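Local coordinates for major capsid protein (Faustovirus, PDB 5J7O) that probably builds the capsid of a large double-stranded DNA virus, as a trimer of double jelly-roll subunits, at residues B[73-78]-B[393-398]; B[93-98]-B[318-323]; B[102-107]-B[294-299]. One frame throughout, in Å; residues are numbered along the deposited sequence.

Contact 1. Residues B[73-78]-B[393-398]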
loop_
_atom_site.group_PDB
_atom_site.type_symbol
_atom_site.label_atom_id
_atom_site.label_comp_id
_atom_site.label_asym_id
_atom_site.label_seq_id
_atom_site.Cartn_x
_atom_site.Cartn_y
_atom_site.Cartn_z
ATOM N N TYR B 73 -5.071 -20.110 -25.813
ATOM C CA TYR B 73 -4.785 -18.819 -26.413
ATOM C C TYR B 73 -4.151 -18.988 -27.787
ATOM O O TYR B 73 -3.486 -19.988 -28.073
ATOM C CB TYR B 73 -3.870 -17.992 -25.510
ATOM C CG TYR B 73 -4.577 -17.430 -24.302
ATOM C CD1 TYR B 73 -5.105 -16.147 -24.319
ATOM C CD2 TYR B 73 -4.731 -18.187 -23.149
ATOM C CE1 TYR B 73 -5.759 -15.629 -23.218
ATOM C CE2 TYR B 73 -5.384 -17.678 -22.043
ATOM C CZ TYR B 73 -5.896 -16.400 -22.084
ATOM O OH TYR B 73 -6.548 -15.889 -20.985
ATOM N N GLN B 74 -4.372 -17.992 -28.641
ATOM C CA GLN B 74 -3.835 -17.970 -29.993
ATOM C C GLN B 74 -3.457 -16.538 -30.329
ATOM O O GLN B 74 -4.260 -15.623 -30.130
ATOM C CB GLN B 74 -4.856 -18.508 -31.003
ATOM C CG GLN B 74 -4.348 -18.583 -32.432
ATOM C CD GLN B 74 -5.397 -19.115 -33.391
ATOM O OE1 GLN B 74 -6.524 -18.622 -33.432
ATOM N NE2 GLN B 74 -5.033 -20.135 -34.160
ATOM N N LYS B 75 -2.237 -16.343 -30.822
ATOM C CA LYS B 75 -1.743 -15.018 -31.167
ATOM C C LYS B 75 -1.638 -14.880 -32.679
ATOM O O LYS B 75 -1.254 -15.825 -33.376
ATOM C CB LYS B 75 -0.389 -14.739 -30.506
ATOM C CG LYS B 75 0.752 -15.650 -30.929
ATOM C CD LYS B 75 1.988 -15.380 -30.082
ATOM C CE LYS B 75 3.197 -16.161 -30.570
ATOM N NZ LYS B 75 3.790 -15.563 -31.797
ATOM N N THR B 76 -1.996 -13.700 -33.182
ATOM C CA THR B 76 -2.000 -13.439 -34.612
ATOM C C THR B 76 -1.390 -12.070 -34.879
ATOM O O THR B 76 -1.333 -11.207 -33.999
ATOM C CB THR B 76 -3.418 -13.512 -35.199
ATOM O OG1 THR B 76 -3.348 -13.449 -36.629
ATOM C CG2 THR B 76 -4.270 -12.358 -34.688
ATOM N N ARG B 77 -0.932 -11.886 -36.109
ATOM C CA ARG B 77 -0.285 -10.665 -36.556
ATOM C C ARG B 77 -1.269 -9.771 -37.294
ATOM O O ARG B 77 -2.307 -10.235 -37.775
ATOM C CB ARG B 77 0.903 -11.000 -37.466
ATOM C CG ARG B 77 1.999 -11.781 -36.770
ATOM C CD ARG B 77 3.305 -11.711 -37.538
ATOM N NE ARG B 77 4.383 -12.391 -36.826
ATOM C CZ ARG B 77 5.068 -11.854 -35.822
ATOM N NH1 ARG B 77 4.789 -10.625 -35.407
ATOM N NH2 ARG B 77 6.032 -12.545 -35.230
ATOM N N PRO B 78 -0.983 -8.474 -37.395
ATOM C CA PRO B 78 -1.901 -7.575 -38.100
ATOM C C PRO B 78 -1.873 -7.794 -39.605
ATOM O O PRO B 78 -0.900 -8.289 -40.178
ATOM C CB PRO B 78 -1.380 -6.182 -37.739
ATOM C CG PRO B 78 0.061 -6.392 -37.439
ATOM C CD PRO B 78 0.137 -7.738 -36.781
ATOM N N GLU B 393 1.221 -8.122 -31.581
ATOM C CA GLU B 393 0.428 -9.316 -31.833
ATOM C C GLU B 393 -0.776 -9.324 -30.907
ATOM O O GLU B 393 -0.678 -8.922 -29.745
ATOM C CB GLU B 393 1.253 -10.596 -31.624
ATOM C CG GLU B 393 2.203 -10.932 -32.762
ATOM C CD GLU B 393 3.062 -12.148 -32.460
ATOM O OE1 GLU B 393 3.791 -12.126 -31.445
ATOM O OE2 GLU B 393 3.001 -13.127 -33.232
ATOM N N LEU B 394 -1.909 -9.788 -31.426
ATOM C CA LEU B 394 -3.140 -9.895 -30.654
ATOM C C LEU B 394 -3.284 -11.317 -30.129
ATOM O O LEU B 394 -3.282 -12.275 -30.911
ATOM C CB LEU B 394 -4.356 -9.517 -31.500
ATOM C CG LEU B 394 -5.711 -9.805 -30.847
ATOM C CD1 LEU B 394 -5.873 -9.019 -29.554
ATOM C CD2 LEU B 394 -6.854 -9.511 -31.807
ATOM N N TYR B 395 -3.409 -11.451 -28.814
ATOM C CA TYR B 395 -3.627 -12.737 -28.165
ATOM C C TYR B 395 -5.115 -12.900 -27.881
ATOM O O TYR B 395 -5.731 -12.025 -27.264
ATOM C CB TYR B 395 -2.825 -12.841 -26.867
ATOM C CG TYR B 395 -1.330 -12.993 -27.055
ATOM C CD1 TYR B 395 -0.596 -12.047 -27.759
ATOM C CD2 TYR B 395 -0.651 -14.073 -26.510
ATOM C CE1 TYR B 395 0.768 -12.182 -27.929
ATOM C CE2 TYR B 395 0.714 -14.216 -26.672
ATOM C CZ TYR B 395 1.418 -13.267 -27.382
ATOM O OH TYR B 395 2.777 -13.403 -27.548
ATOM N N ILE B 396 -5.686 -14.013 -28.333
ATOM C CA ILE B 396 -7.116 -14.271 -28.210
ATOM C C ILE B 396 -7.313 -15.606 -27.511
ATOM O O ILE B 396 -6.774 -16.628 -27.952
ATOM C CB ILE B 396 -7.816 -14.280 -29.582
ATOM C CG1 ILE B 396 -7.471 -13.017 -30.372
ATOM C CG2 ILE B 396 -9.323 -14.408 -29.408
ATOM C CD1 ILE B 396 -7.890 -13.080 -31.822
ATOM N N ASN B 397 -8.084 -15.600 -26.428
ATOM C CA ASN B 397 -8.466 -16.837 -25.764
ATOM C C ASN B 397 -9.596 -17.497 -26.542
ATOM O O ASN B 397 -10.591 -16.847 -26.876
ATOM C CB ASN B 397 -8.897 -16.564 -24.323
ATOM C CG ASN B 397 -9.045 -17.833 -23.507
ATOM O OD1 ASN B 397 -8.633 -18.910 -23.935
ATOM N ND2 ASN B 397 -9.631 -17.710 -22.322
ATOM N N ASN B 398 -9.439 -18.784 -26.839
ATOM C CA ASN B 398 -10.409 -19.536 -27.622
ATOM C C ASN B 398 -10.991 -20.656 -26.774
ATOM O O ASN B 398 -10.248 -21.477 -26.229
ATOM C CB ASN B 398 -9.768 -20.105 -28.890
ATOM C CG ASN B 398 -9.567 -19.052 -29.956
ATOM O OD1 ASN B 398 -10.396 -18.895 -30.853
ATOM N ND2 ASN B 398 -8.468 -18.314 -29.862
HETATM O O HOH W 1 -7.880 -16.499 -32.528
HETATM O O HOH W 2 6.226 -13.073 -31.552
#

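Contact 2. Residues B[93-98]-B[318-323]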
loop_
_atom_site.group_PDB
_atom_site.type_symbol
_atom_site.label_atom_id
_atom_site.label_comp_id
_atom_site.label_asym_id
_atom_site.label_seq_id
_atom_site.Cartn_x
_atom_site.Cartn_y
_atom_site.Cartn_z
ATOM N N ILE B 93 -9.701 -11.665 -36.403
ATOM C CA ILE B 93 -9.918 -12.638 -35.336
ATOM C C ILE B 93 -9.996 -14.011 -35.993
ATOM O O ILE B 93 -11.022 -14.350 -36.599
ATOM C CB ILE B 93 -11.182 -12.317 -34.524
ATOM C CG1 ILE B 93 -11.102 -10.891 -33.973
ATOM C CG2 ILE B 93 -11.346 -13.312 -33.386
ATOM C CD1 ILE B 93 -12.338 -10.451 -33.222
ATOM N N PRO B 94 -8.940 -14.821 -35.909
ATOM C CA PRO B 94 -8.913 -16.078 -36.662
ATOM C C PRO B 94 -9.986 -17.043 -36.187
ATOM O O PRO B 94 -10.498 -16.956 -35.069
ATOM C CB PRO B 94 -7.510 -16.634 -36.383
ATOM C CG PRO B 94 -6.722 -15.475 -35.856
ATOM C CD PRO B 94 -7.709 -14.620 -35.129
ATOM N N GLN B 95 -10.331 -17.973 -37.070
ATOM C CA GLN B 95 -11.264 -19.035 -36.727
ATOM C C GLN B 95 -10.504 -20.137 -36.001
ATOM O O GLN B 95 -9.593 -20.750 -36.568
ATOM C CB GLN B 95 -11.948 -19.570 -37.980
ATOM C CG GLN B 95 -13.233 -20.322 -37.702
ATOM C CD GLN B 95 -14.102 -20.443 -38.932
ATOM O OE1 GLN B 95 -14.918 -19.566 -39.218
ATOM N NE2 GLN B 95 -13.933 -21.533 -39.671
ATOM N N PHE B 96 -10.865 -20.375 -34.743
ATOM C CA PHE B 96 -10.148 -21.341 -33.922
ATOM C C PHE B 96 -11.112 -22.088 -33.010
ATOM O O PHE B 96 -11.415 -23.262 -33.245
ATOM C CB PHE B 96 -9.064 -20.637 -33.102
ATOM C CG PHE B 96 -8.085 -21.571 -32.449
ATOM C CD1 PHE B 96 -7.920 -22.866 -32.914
ATOM C CD2 PHE B 96 -7.332 -21.152 -31.365
ATOM C CE1 PHE B 96 -7.018 -23.723 -32.309
ATOM C CE2 PHE B 96 -6.431 -22.005 -30.756
ATOM C CZ PHE B 96 -6.273 -23.292 -31.229
ATOM N N GLY B 97 -11.602 -21.417 -31.967
ATOM C CA GLY B 97 -12.507 -22.050 -31.031
ATOM C C GLY B 97 -13.968 -21.853 -31.395
ATOM O O GLY B 97 -14.316 -21.133 -32.329
ATOM N N ASP B 98 -14.833 -22.530 -30.636
ATOM C CA ASP B 98 -16.266 -22.293 -30.763
ATOM C C ASP B 98 -16.638 -20.903 -30.266
ATOM O O ASP B 98 -17.613 -20.311 -30.742
ATOM C CB ASP B 98 -17.046 -23.359 -29.992
ATOM C CG ASP B 98 -16.713 -24.766 -30.446
ATOM O OD1 ASP B 98 -16.657 -24.999 -31.671
ATOM O OD2 ASP B 98 -16.501 -25.638 -29.577
ATOM N N GLY B 318 -13.992 -13.365 -41.319
ATOM C CA GLY B 318 -13.797 -12.549 -42.497
ATOM C C GLY B 318 -14.442 -11.182 -42.440
ATOM O O GLY B 318 -14.138 -10.334 -43.289
ATOM N N GLN B 319 -15.326 -10.941 -41.470
ATOM C CA GLN B 319 -15.968 -9.646 -41.286
ATOM C C GLN B 319 -15.806 -9.142 -39.856
ATOM O O GLN B 319 -16.522 -8.225 -39.441
ATOM C CB GLN B 319 -17.449 -9.726 -41.658
ATOM C CG GLN B 319 -18.089 -11.059 -41.304
ATOM C CD GLN B 319 -19.600 -11.017 -41.356
ATOM O OE1 GLN B 319 -20.271 -11.169 -40.335
ATOM N NE2 GLN B 319 -20.148 -10.821 -42.549
ATOM N N ARG B 320 -14.881 -9.727 -39.098
ATOM C CA ARG B 320 -14.639 -9.368 -37.708
ATOM C C ARG B 320 -13.185 -8.947 -37.551
ATOM O O ARG B 320 -12.276 -9.661 -37.990
ATOM C CB ARG B 320 -14.972 -10.540 -36.778
ATOM C CG ARG B 320 -14.292 -11.849 -37.158
ATOM C CD ARG B 320 -14.868 -13.029 -36.395
ATOM N NE ARG B 320 -13.968 -14.179 -36.420
ATOM C CZ ARG B 320 -14.289 -15.389 -35.974
ATOM N NH1 ARG B 320 -15.496 -15.614 -35.475
ATOM N NH2 ARG B 320 -13.404 -16.375 -36.032
ATOM N N PHE B 321 -12.965 -7.786 -36.936
ATOM C CA PHE B 321 -11.623 -7.234 -36.841
ATOM C C PHE B 321 -11.447 -6.508 -35.518
ATOM O O PHE B 321 -12.414 -6.036 -34.914
ATOM C CB PHE B 321 -11.324 -6.262 -37.990
ATOM C CG PHE B 321 -11.443 -6.873 -39.353
ATOM C CD1 PHE B 321 -10.363 -7.515 -39.935
ATOM C CD2 PHE B 321 -12.633 -6.798 -40.059
ATOM C CE1 PHE B 321 -10.469 -8.074 -41.194
ATOM C CE2 PHE B 321 -12.745 -7.357 -41.316
ATOM C CZ PHE B 321 -11.661 -7.995 -41.885
ATOM N N ILE B 322 -10.194 -6.426 -35.077
ATOM C CA ILE B 322 -9.786 -5.558 -33.980
ATOM C C ILE B 322 -8.874 -4.493 -34.573
ATOM O O ILE B 322 -7.775 -4.798 -35.053
ATOM C CB ILE B 322 -9.082 -6.333 -32.858
ATOM C CG1 ILE B 322 -10.068 -7.264 -32.152
ATOM C CG2 ILE B 322 -8.455 -5.367 -31.862
ATOM C CD1 ILE B 322 -11.231 -6.542 -31.500
ATOM N N THR B 323 -9.333 -3.246 -34.558
ATOM C CA THR B 323 -8.594 -2.119 -35.110
ATOM C C THR B 323 -8.068 -1.261 -33.968
ATOM O O THR B 323 -8.803 -0.962 -33.022
ATOM C CB THR B 323 -9.481 -1.291 -36.044
ATOM O OG1 THR B 323 -9.721 -2.025 -37.251
ATOM C CG2 THR B 323 -8.824 0.038 -36.381
#

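Contact 3. Residues B[102-107]-B[294-299]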
loop_
_atom_site.group_PDB
_atom_site.type_symbol
_atom_site.label_atom_id
_atom_site.label_comp_id
_atom_site.label_asym_id
_atom_site.label_seq_id
_atom_site.Cartn_x
_atom_site.Cartn_y
_atom_site.Cartn_z
ATOM N N ASP B 102 -11.275 -13.275 -23.766
ATOM C CA ASP B 102 -10.418 -12.151 -23.415
ATOM C C ASP B 102 -9.301 -11.968 -24.439
ATOM O O ASP B 102 -8.808 -12.926 -25.040
ATOM C CB ASP B 102 -9.826 -12.346 -22.018
ATOM C CG ASP B 102 -9.102 -13.670 -21.868
ATOM O OD1 ASP B 102 -9.784 -14.714 -21.796
ATOM O OD2 ASP B 102 -7.854 -13.666 -21.809
ATOM N N MET B 103 -8.907 -10.710 -24.633
ATOM C CA MET B 103 -7.904 -10.343 -25.620
ATOM C C MET B 103 -6.854 -9.443 -24.987
ATOM O O MET B 103 -7.172 -8.597 -24.146
ATOM C CB MET B 103 -8.539 -9.634 -26.823
ATOM C CG MET B 103 -9.540 -10.486 -27.585
ATOM S SD MET B 103 -10.204 -9.653 -29.040
ATOM C CE MET B 103 -11.258 -10.939 -29.705
ATOM N N VAL B 104 -5.605 -9.632 -25.400
ATOM C CA VAL B 104 -4.490 -8.825 -24.920
ATOM C C VAL B 104 -3.490 -8.681 -26.060
ATOM O O VAL B 104 -3.263 -9.622 -26.826
ATOM C CB VAL B 104 -3.854 -9.443 -23.653
ATOM C CG1 VAL B 104 -3.244 -10.806 -23.950
ATOM C CG2 VAL B 104 -2.827 -8.505 -23.050
ATOM N N VAL B 105 -2.910 -7.491 -26.187
ATOM C CA VAL B 105 -2.057 -7.144 -27.319
ATOM C C VAL B 105 -0.634 -6.947 -26.815
ATOM O O VAL B 105 -0.381 -6.087 -25.963
ATOM C CB VAL B 105 -2.560 -5.888 -28.043
ATOM C CG1 VAL B 105 -1.593 -5.491 -29.141
ATOM C CG2 VAL B 105 -3.947 -6.123 -28.614
ATOM N N HIS B 106 0.292 -7.738 -27.348
ATOM C CA HIS B 106 1.707 -7.584 -27.039
ATOM C C HIS B 106 2.292 -6.476 -27.906
ATOM O O HIS B 106 2.232 -6.553 -29.136
ATOM C CB HIS B 106 2.449 -8.898 -27.270
ATOM C CG HIS B 106 3.934 -8.796 -27.102
ATOM N ND1 HIS B 106 4.820 -9.541 -27.852
ATOM C CD2 HIS B 106 4.688 -8.043 -26.268
ATOM C CE1 HIS B 106 6.056 -9.246 -27.489
ATOM N NE2 HIS B 106 6.004 -8.340 -26.530
ATOM N N VAL B 107 2.844 -5.444 -27.272
ATOM C CA VAL B 107 3.510 -4.353 -27.972
ATOM C C VAL B 107 4.971 -4.338 -27.552
ATOM O O VAL B 107 5.287 -4.483 -26.367
ATOM C CB VAL B 107 2.849 -2.989 -27.685
ATOM C CG1 VAL B 107 3.436 -1.916 -28.594
ATOM C CG2 VAL B 107 1.341 -3.081 -27.857
ATOM N N ASN B 294 8.259 -3.891 -23.169
ATOM C CA ASN B 294 7.338 -4.955 -23.551
ATOM C C ASN B 294 6.057 -4.806 -22.746
ATOM O O ASN B 294 6.089 -4.815 -21.511
ATOM C CB ASN B 294 7.962 -6.331 -23.322
ATOM C CG ASN B 294 9.038 -6.656 -24.334
ATOM O OD1 ASN B 294 8.764 -7.241 -25.381
ATOM N ND2 ASN B 294 10.274 -6.276 -24.028
ATOM N N MET B 295 4.936 -4.669 -23.447
ATOM C CA MET B 295 3.639 -4.496 -22.817
ATOM C C MET B 295 2.665 -5.531 -23.360
ATOM O O MET B 295 2.734 -5.921 -24.528
ATOM C CB MET B 295 3.086 -3.083 -23.055
ATOM C CG MET B 295 3.993 -1.974 -22.541
ATOM S SD MET B 295 3.374 -0.313 -22.880
ATOM C CE MET B 295 3.412 -0.283 -24.670
ATOM N N PHE B 296 1.769 -5.986 -22.489
ATOM C CA PHE B 296 0.626 -6.815 -22.860
ATOM C C PHE B 296 -0.612 -6.016 -22.467
ATOM O O PHE B 296 -1.107 -6.130 -21.344
ATOM C CB PHE B 296 0.666 -8.185 -22.176
ATOM C CG PHE B 296 1.478 -9.212 -22.914
ATOM C CD1 PHE B 296 2.858 -9.226 -22.813
ATOM C CD2 PHE B 296 0.860 -10.172 -23.700
ATOM C CE1 PHE B 296 3.609 -10.173 -23.488
ATOM C CE2 PHE B 296 1.604 -11.121 -24.376
ATOM C CZ PHE B 296 2.980 -11.122 -24.270
ATOM N N VAL B 297 -1.102 -5.199 -23.394
ATOM C CA VAL B 297 -2.215 -4.297 -23.122
ATOM C C VAL B 297 -3.525 -5.059 -23.302
ATOM O O VAL B 297 -3.841 -5.481 -24.423
ATOM C CB VAL B 297 -2.172 -3.058 -24.029
ATOM C CG1 VAL B 297 -3.304 -2.105 -23.680
ATOM C CG2 VAL B 297 -0.827 -2.359 -23.903
ATOM N N PRO B 298 -4.304 -5.253 -22.243
ATOM C CA PRO B 298 -5.585 -5.947 -22.393
ATOM C C PRO B 298 -6.603 -5.077 -23.110
ATOM O O PRO B 298 -6.619 -3.851 -22.970
ATOM C CB PRO B 298 -6.018 -6.222 -20.946
ATOM C CG PRO B 298 -4.789 -5.967 -20.103
ATOM C CD PRO B 298 -4.018 -4.925 -20.838
ATOM N N LEU B 299 -7.464 -5.730 -23.888
ATOM C CA LEU B 299 -8.538 -5.046 -24.601
ATOM C C LEU B 299 -9.790 -5.092 -23.733
ATOM O O LEU B 299 -10.349 -6.166 -23.488
ATOM C CB LEU B 299 -8.772 -5.683 -25.967
ATOM C CG LEU B 299 -7.542 -5.703 -26.882
ATOM C CD1 LEU B 299 -7.926 -6.090 -28.300
ATOM C CD2 LEU B 299 -6.817 -4.362 -26.863
#

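Contact 1. Residues B[73-78]-B[393-398]
Lys75 lies along the ring of Tyr395, its non-hydrogen-bonded partner across two antiparallel strands, and ends at the carboxylate of Glu393. Its CB sits 3.7 Å from the Tyr395 ring centroid, almost straight over the face. With chi1 at 63°, CG stands between backbone N and carbonyl carbon, 4.1 Å from Glu393 OE2. The extended chain brings CD to 3.3 Å from Tyr395 OH and CE to 4.0 Å from Glu393 OE2. The last torsion bends, and NZ meets Glu393 OE2 at 2.9 Å on the syn side, tilted 23° from the carboxylate plane, a salt bridge. A long methylene chain with a charged tip suits this path from aromatic face to acid. The Arg77 guanidinium stacks nearly parallel (8°) on the Glu393 carboxylate, a long pairing of charges in which no N-H points at OE2; NH1 bonds Asn391. At the other end the Asn397 amide stacks on the Tyr73 ring, CB 3.8 Å from the centroid. Tyr73 OH bonds Asp102 OD2 and Tyr553 OH of the second subunit; Asn397 ND2 bonds Asp102 OD1. Paired backbone bonds complete an antiparallel ladder of the kind that forms jelly-roll sheets.

Contact 2. Residues B[93-98]-B[318-323]
Arg320 reaches from its strand to the backbone of the loop 93-98 and grips the carbonyl oxygen of Ile93 with two nitrogens. The hydrogen bonds come first. NE donates to Ile93 O at 3.0 Å and NH2 to the same oxygen at 3.2 Å, a side-on hold on one acceptor. Both nitrogens approach from the same face of the carbonyl plane: NE is tilted 24° from it, whereas NH2 stands 42° above it and is not on a lone pair. Neither bond is straight, as expected when two neighbouring N-H groups share one oxygen. Two donors on one rigid group fix the rotation of the guanidinium, and its charge probably polarises the carbonyl. NH1 is engaged by Ile315 O and Ser312 OG, which suits arginine to a place where several loop oxygens must be gathered at once.

Van der Waals contact forms the second group. A chi1 of 52° sets CG of Arg320 in the position flanked by both backbone neighbours of CA, and from there the extended chain carries the guanidinium to the loop. It passes Ile93 at about a right angle, with NE 3.9 Å from Ile93 CB. At the edge of the guanidinium, NH2 comes within 3.5 Å of Gln95 CA.

The third kind is apolar. Ile93 CD1 meets Ile322 CG1 at 4.1 Å, two branched aliphatic chains that suit a buried setting where Phe100 and Met103 pack on Ile93, and Leu394 and Met103 on Ile322. Pro94 rests on Ile396 and Gln74. The loop leads from strand 88-92, beside 320-326 in one sheet, to strand 99-109 in the other, so the contact fastens the loop that crosses between the two sheets of a jelly-roll sandwich.

Contact 3. Residues B[102-107]-B[294-299]
His106 and Phe296 sit opposite each other as a non-hydrogen-bonded pair in an antiparallel ladder of a jelly-roll sheet. Their ring planes lie 9° apart but are slid so far that they barely overlap, with centroids 4.7 Å apart. Over one face of the phenylalanine lies His106 CB, 3.9 Å from the ring centroid. With CG anti to the backbone N (chi1 174°), the imidazole extends beyond that ring toward Asn294. Histidine suits the place because it sets ring carbons beside Phe296 and still offers an in-plane N-H to the Asn294 carbonyl. On the same side of the sheet Val104 CG2 packs against Phe296 CB at 3.6 Å and also meets Pro298. The side carrying Val105 and Val107 is apolar: Val105 CG2 touches Leu299 CD2, and Met295 bends at its last torsion so that CE meets Val107 CB. Beta-branched valines suit these extended positions.

The backbone sets this register. Val105 and Val297 exchange two hydrogen bonds, as do Val107 and Met295, while Leu299 N donates to Met103 O at 2.9 Å in an almost straight bond. Proline fits position 298, a non-hydrogen-bonded place where no N-H is needed toward strand 102-107.

Farther out, Tyr395 meets the Phe296 ring edge-to-face, and Gln543 of the second subunit packs on it too. Phe186 lies against Val105, Val107 and Val297 from the other sheet. Asn294 is positioned by Gln108 NE2, which donates to its OD1, and by Gln292, which accepts from its ND2. On a lone pair of that same Asn294 OD1, within the plane of the imidazole, His106 NE2 makes its hydrogen bond at 3.2 Å.

The three contacts are nested along the chain: 102-107 with 294-299 lies inside the loop closed by 93-98 with 318-323, which lies inside that closed by 73-78 with 393-398. Contacts 1 and 3 have centres about 9 Å apart and share one sheet, where strand 99-109 runs between 389-401 and 293-298. Contact 2, with its centre about 10 Å from that of contact 1 and 16 Å from that of contact 3, ties this sheet to the one containing 320-326; Ile322 packs against Leu299 of contact 3. Chain parts far apart in sequence thus close one jelly-roll. Contacts 1 and 3 also meet the second subunit, so this sheet contributes to the trimer interface.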